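Local coordinates for hypothetical protein (Pseudomonas aeruginosa, PDB 2H9F) that is probably an isomerase of the PrpF family that acts on methylaconitate, at residues Asp200-Phe210 and Arg249-Arg260. Residues are numbered along the deposited sequence; the frame is centred on the assembly and turned at random.
Sequences DDLEVPGVGTF and RFERIRVAGALR
R260 reaches from the C-terminal end of helix 244-260 to strand 200-204. Its CB lies 3.9 Å from CD1 of L202. CG is set anti to the backbone N (chi1 -178°), and the chain bends at chi2 toward the start of the strand. A water donating to D201 O also lies near R260 NE, but unusually close, so that link is doubtful. At the tip, NH2 forms a salt bridge with OD1 of D200 at 3.1 Å. The carboxylate and guanidinium planes are 68° apart, so the groups do not pair flat. T195 and N197 also hold the D200 carboxylate by hydrogen bonds.

The middle is apolar. L202 sends CD2 to CG2 of I253, at 4.0 Å. V204 lays both methyls on the helix: CG1 rests 3.5 Å from the backbone O of R252, and CG2 meets CB of A256 at 3.9 Å. At the turn, V207 touches two arginines, CG1 against NE of R249 and CG2 at the edge of the R252 guanidinium. I229 O accepts from R249 NH1. V207 and G208 stand opposite V204, whose O accepts from both backbone N atoms. This is a classic beta bulge, in an antiparallel hairpin packed against a helix.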
loop_
_atom_site.group_PDB
_atom_site.type_symbol
_atom_site.label_atom_id
_atom_site.label_comp_id
_atom_site.label_asym_id
_atom_site.label_seq_id
_atom_site.Cartn_x
_atom_site.Cartn_y
_atom_site.Cartn_z
ATOM N N ASP A 200 22.160 30.746 -24.904
ATOM C CA ASP A 200 21.589 31.243 -26.160
ATOM C C ASP A 200 20.725 32.467 -25.878
ATOM O O ASP A 200 20.366 32.755 -24.711
ATOM C CB ASP A 200 20.701 30.167 -26.799
ATOM C CG ASP A 200 21.497 29.010 -27.445
ATOM O OD1 ASP A 200 21.988 29.163 -28.600
ATOM O OD2 ASP A 200 21.563 27.923 -26.810
ATOM N N ASP A 201 20.407 33.210 -26.929
ATOM C CA ASP A 201 19.403 34.273 -26.818
ATOM C C ASP A 201 18.099 33.668 -27.284
ATOM O O ASP A 201 17.960 33.340 -28.445
ATOM C CB ASP A 201 19.810 35.486 -27.632
ATOM C CG ASP A 201 21.022 36.186 -27.034
ATOM O OD1 ASP A 201 20.985 36.478 -25.814
ATOM O OD2 ASP A 201 22.012 36.422 -27.763
ATOM N N LEU A 202 17.189 33.425 -26.345
ATOM C CA LEU A 202 15.966 32.716 -26.653
ATOM C C LEU A 202 14.879 33.721 -26.939
ATOM O O LEU A 202 14.454 34.445 -26.048
ATOM C CB LEU A 202 15.563 31.825 -25.483
ATOM C CG LEU A 202 14.316 30.951 -25.696
ATOM C CD1 LEU A 202 14.535 29.903 -26.792
ATOM C CD2 LEU A 202 13.922 30.338 -24.335
ATOM N N GLU A 203 14.408 33.735 -28.172
ATOM C CA GLU A 203 13.321 34.621 -28.571
ATOM C C GLU A 203 11.954 34.032 -28.229
ATOM O O GLU A 203 11.564 32.991 -28.768
ATOM C CB GLU A 203 13.361 34.841 -30.064
ATOM C CG GLU A 203 14.147 36.039 -30.541
ATOM C CD GLU A 203 13.622 36.485 -31.899
ATOM O OE1 GLU A 203 12.562 37.167 -31.938
ATOM O OE2 GLU A 203 14.232 36.111 -32.930
ATOM N N VAL A 204 11.219 34.720 -27.358
ATOM C CA VAL A 204 9.871 34.319 -26.989
ATOM C C VAL A 204 8.860 35.372 -27.494
ATOM O O VAL A 204 8.665 36.420 -26.859
ATOM C CB VAL A 204 9.748 34.134 -25.467
ATOM C CG1 VAL A 204 8.433 33.415 -25.131
ATOM C CG2 VAL A 204 10.979 33.366 -24.910
ATOM N N PRO A 205 8.222 35.094 -28.647
ATOM C CA PRO A 205 7.300 36.015 -29.312
ATOM C C PRO A 205 6.296 36.677 -28.372
ATOM O O PRO A 205 5.583 35.989 -27.620
ATOM C CB PRO A 205 6.588 35.114 -30.322
ATOM C CG PRO A 205 7.625 34.114 -30.693
ATOM C CD PRO A 205 8.357 33.832 -29.408
ATOM N N GLY A 206 6.278 38.011 -28.407
ATOM C CA GLY A 206 5.418 38.805 -27.538
ATOM C C GLY A 206 5.800 38.854 -26.068
ATOM O O GLY A 206 5.178 39.591 -25.305
ATOM N N VAL A 207 6.803 38.078 -25.647
ATOM C CA VAL A 207 7.223 38.058 -24.239
ATOM C C VAL A 207 8.576 38.735 -24.053
ATOM O O VAL A 207 8.744 39.565 -23.153
ATOM C CB VAL A 207 7.275 36.624 -23.667
ATOM C CG1 VAL A 207 7.581 36.668 -22.161
ATOM C CG2 VAL A 207 5.961 35.888 -23.939
ATOM N N GLY A 208 9.540 38.376 -24.891
ATOM C CA GLY A 208 10.897 38.935 -24.791
ATOM C C GLY A 208 11.984 38.062 -25.395
ATOM O O GLY A 208 11.709 37.011 -25.978
ATOM N N THR A 209 13.220 38.521 -25.271
ATOM C CA THR A 209 14.373 37.728 -25.667
ATOM C C THR A 209 15.231 37.559 -24.421
ATOM O O THR A 209 15.586 38.526 -23.760
ATOM C CB THR A 209 15.133 38.359 -26.837
ATOM O OG1 THR A 209 14.288 38.326 -27.985
ATOM C CG2 THR A 209 16.403 37.587 -27.150
ATOM N N PHE A 210 15.513 36.315 -24.071
ATOM C CA PHE A 210 16.074 36.009 -22.770
ATOM C C PHE A 210 17.300 35.133 -22.907
ATOM O O PHE A 210 17.338 34.286 -23.764
ATOM C CB PHE A 210 15.040 35.259 -21.947
ATOM C CG PHE A 210 13.779 36.037 -21.691
ATOM C CD1 PHE A 210 13.826 37.279 -21.083
ATOM C CD2 PHE A 210 12.542 35.527 -22.057
ATOM C CE1 PHE A 210 12.655 38.001 -20.846
ATOM C CE2 PHE A 210 11.368 36.249 -21.822
ATOM C CZ PHE A 210 11.426 37.476 -21.208
ATOM N N ARG A 249 2.554 32.614 -19.532
ATOM C CA ARG A 249 3.811 33.238 -19.915
ATOM C C ARG A 249 4.976 32.254 -19.832
ATOM O O ARG A 249 5.848 32.228 -20.705
ATOM C CB ARG A 249 4.072 34.440 -18.993
ATOM C CG ARG A 249 5.157 35.380 -19.452
ATOM C CD ARG A 249 5.213 36.630 -18.563
ATOM N NE ARG A 249 6.361 37.483 -18.902
ATOM C CZ ARG A 249 7.549 37.461 -18.294
ATOM N NH1 ARG A 249 7.794 36.625 -17.294
ATOM N NH2 ARG A 249 8.507 38.286 -18.692
ATOM N N PHE A 250 5.009 31.459 -18.771
ATOM C CA PHE A 250 6.064 30.451 -18.620
ATOM C C PHE A 250 5.983 29.420 -19.737
ATOM O O PHE A 250 7.008 28.973 -20.273
ATOM C CB PHE A 250 5.950 29.740 -17.259
ATOM C CG PHE A 250 6.665 30.418 -16.169
ATOM C CD1 PHE A 250 8.045 30.525 -16.187
ATOM C CD2 PHE A 250 5.969 30.929 -15.066
ATOM C CE1 PHE A 250 8.722 31.176 -15.126
ATOM C CE2 PHE A 250 6.632 31.561 -14.025
ATOM C CZ PHE A 250 8.011 31.686 -14.051
ATOM N N GLU A 251 4.751 29.042 -20.088
ATOM C CA GLU A 251 4.545 28.049 -21.120
ATOM C C GLU A 251 5.046 28.569 -22.455
ATOM O O GLU A 251 5.511 27.788 -23.286
ATOM C CB GLU A 251 3.075 27.647 -21.213
ATOM C CG GLU A 251 2.715 26.681 -22.385
ATOM C CD GLU A 251 3.330 25.280 -22.269
ATOM O OE1 GLU A 251 3.967 24.999 -21.220
ATOM O OE2 GLU A 251 3.177 24.467 -23.249
ATOM N N ARG A 252 4.958 29.877 -22.667
ATOM C CA ARG A 252 5.445 30.459 -23.915
ATOM C C ARG A 252 6.956 30.356 -24.018
ATOM O O ARG A 252 7.515 30.086 -25.090
ATOM C CB ARG A 252 4.947 31.899 -24.059
ATOM C CG ARG A 252 3.573 31.911 -24.704
ATOM C CD ARG A 252 2.654 32.907 -24.106
ATOM N NE ARG A 252 2.816 34.218 -24.718
ATOM C CZ ARG A 252 2.163 34.647 -25.795
ATOM N NH1 ARG A 252 1.279 33.869 -26.434
ATOM N NH2 ARG A 252 2.415 35.875 -26.239
ATOM N N ILE A 253 7.607 30.525 -22.884
ATOM C CA ILE A 253 9.059 30.386 -22.815
ATOM C C ILE A 253 9.431 28.926 -23.032
ATOM O O ILE A 253 10.344 28.608 -23.824
ATOM C CB ILE A 253 9.636 30.883 -21.481
ATOM C CG1 ILE A 253 9.215 32.344 -21.212
ATOM C CG2 ILE A 253 11.148 30.820 -21.536
ATOM C CD1 ILE A 253 9.619 32.897 -19.902
ATOM N N ARG A 254 8.687 28.036 -22.378
ATOM C CA ARG A 254 8.937 26.614 -22.504
ATOM C C ARG A 254 8.792 26.198 -23.985
ATOM O O ARG A 254 9.623 25.484 -24.511
ATOM C CB ARG A 254 7.972 25.810 -21.605
ATOM C CG ARG A 254 8.405 24.343 -21.352
ATOM C CD ARG A 254 7.351 23.515 -20.588
ATOM N NE ARG A 254 6.196 23.206 -21.429
ATOM C CZ ARG A 254 6.106 22.201 -22.309
ATOM N NH1 ARG A 254 7.050 21.303 -22.464
ATOM N NH2 ARG A 254 5.009 22.071 -23.009
ATOM N N VAL A 255 7.753 26.687 -24.653
ATOM C CA VAL A 255 7.512 26.350 -26.074
ATOM C C VAL A 255 8.611 26.889 -27.002
ATOM O O VAL A 255 9.068 26.204 -27.929
ATOM C CB VAL A 255 6.092 26.863 -26.509
ATOM C CG1 VAL A 255 5.860 26.708 -28.007
ATOM C CG2 VAL A 255 5.005 26.121 -25.730
ATOM N N ALA A 256 9.023 28.123 -26.753
ATOM C CA ALA A 256 10.125 28.743 -27.477
ATOM C C ALA A 256 11.413 27.886 -27.378
ATOM O O ALA A 256 12.061 27.608 -28.388
ATOM C CB ALA A 256 10.353 30.149 -26.952
ATOM N N GLY A 257 11.743 27.435 -26.173
ATOM C CA GLY A 257 12.900 26.546 -25.962
ATOM C C GLY A 257 12.734 25.190 -26.614
ATOM O O GLY A 257 13.696 24.645 -27.166
ATOM N N ALA A 258 11.517 24.645 -26.579
ATOM C CA ALA A 258 11.249 23.362 -27.238
ATOM C C ALA A 258 11.524 23.469 -28.698
ATOM O O ALA A 258 12.079 22.554 -29.302
ATOM C CB ALA A 258 9.821 22.950 -27.049
ATOM N N LEU A 259 11.050 24.566 -29.279
ATOM C CA LEU A 259 11.248 24.831 -30.694
ATOM C C LEU A 259 12.730 24.927 -31.007
ATOM O O LEU A 259 13.231 24.280 -31.927
ATOM C CB LEU A 259 10.562 26.138 -31.106
ATOM C CG LEU A 259 9.104 26.002 -31.546
ATOM C CD1 LEU A 259 8.395 27.329 -31.396
ATOM C CD2 LEU A 259 9.018 25.473 -32.978
ATOM N N ARG A 260 13.423 25.745 -30.233
ATOM C CA ARG A 260 14.845 25.995 -30.435
ATOM C C ARG A 260 15.696 24.726 -30.198
ATOM O O ARG A 260 16.722 24.551 -30.848
ATOM C CB ARG A 260 15.272 27.151 -29.520
ATOM C CG ARG A 260 16.707 27.575 -29.631
ATOM C CD ARG A 260 17.043 28.185 -30.970
ATOM N NE ARG A 260 18.339 28.866 -30.887
ATOM C CZ ARG A 260 19.469 28.492 -31.511
ATOM N NH1 ARG A 260 19.554 27.396 -32.298
ATOM N NH2 ARG A 260 20.560 29.240 -31.329
HETATM O O HOH W 1 17.956 31.044 -29.752
#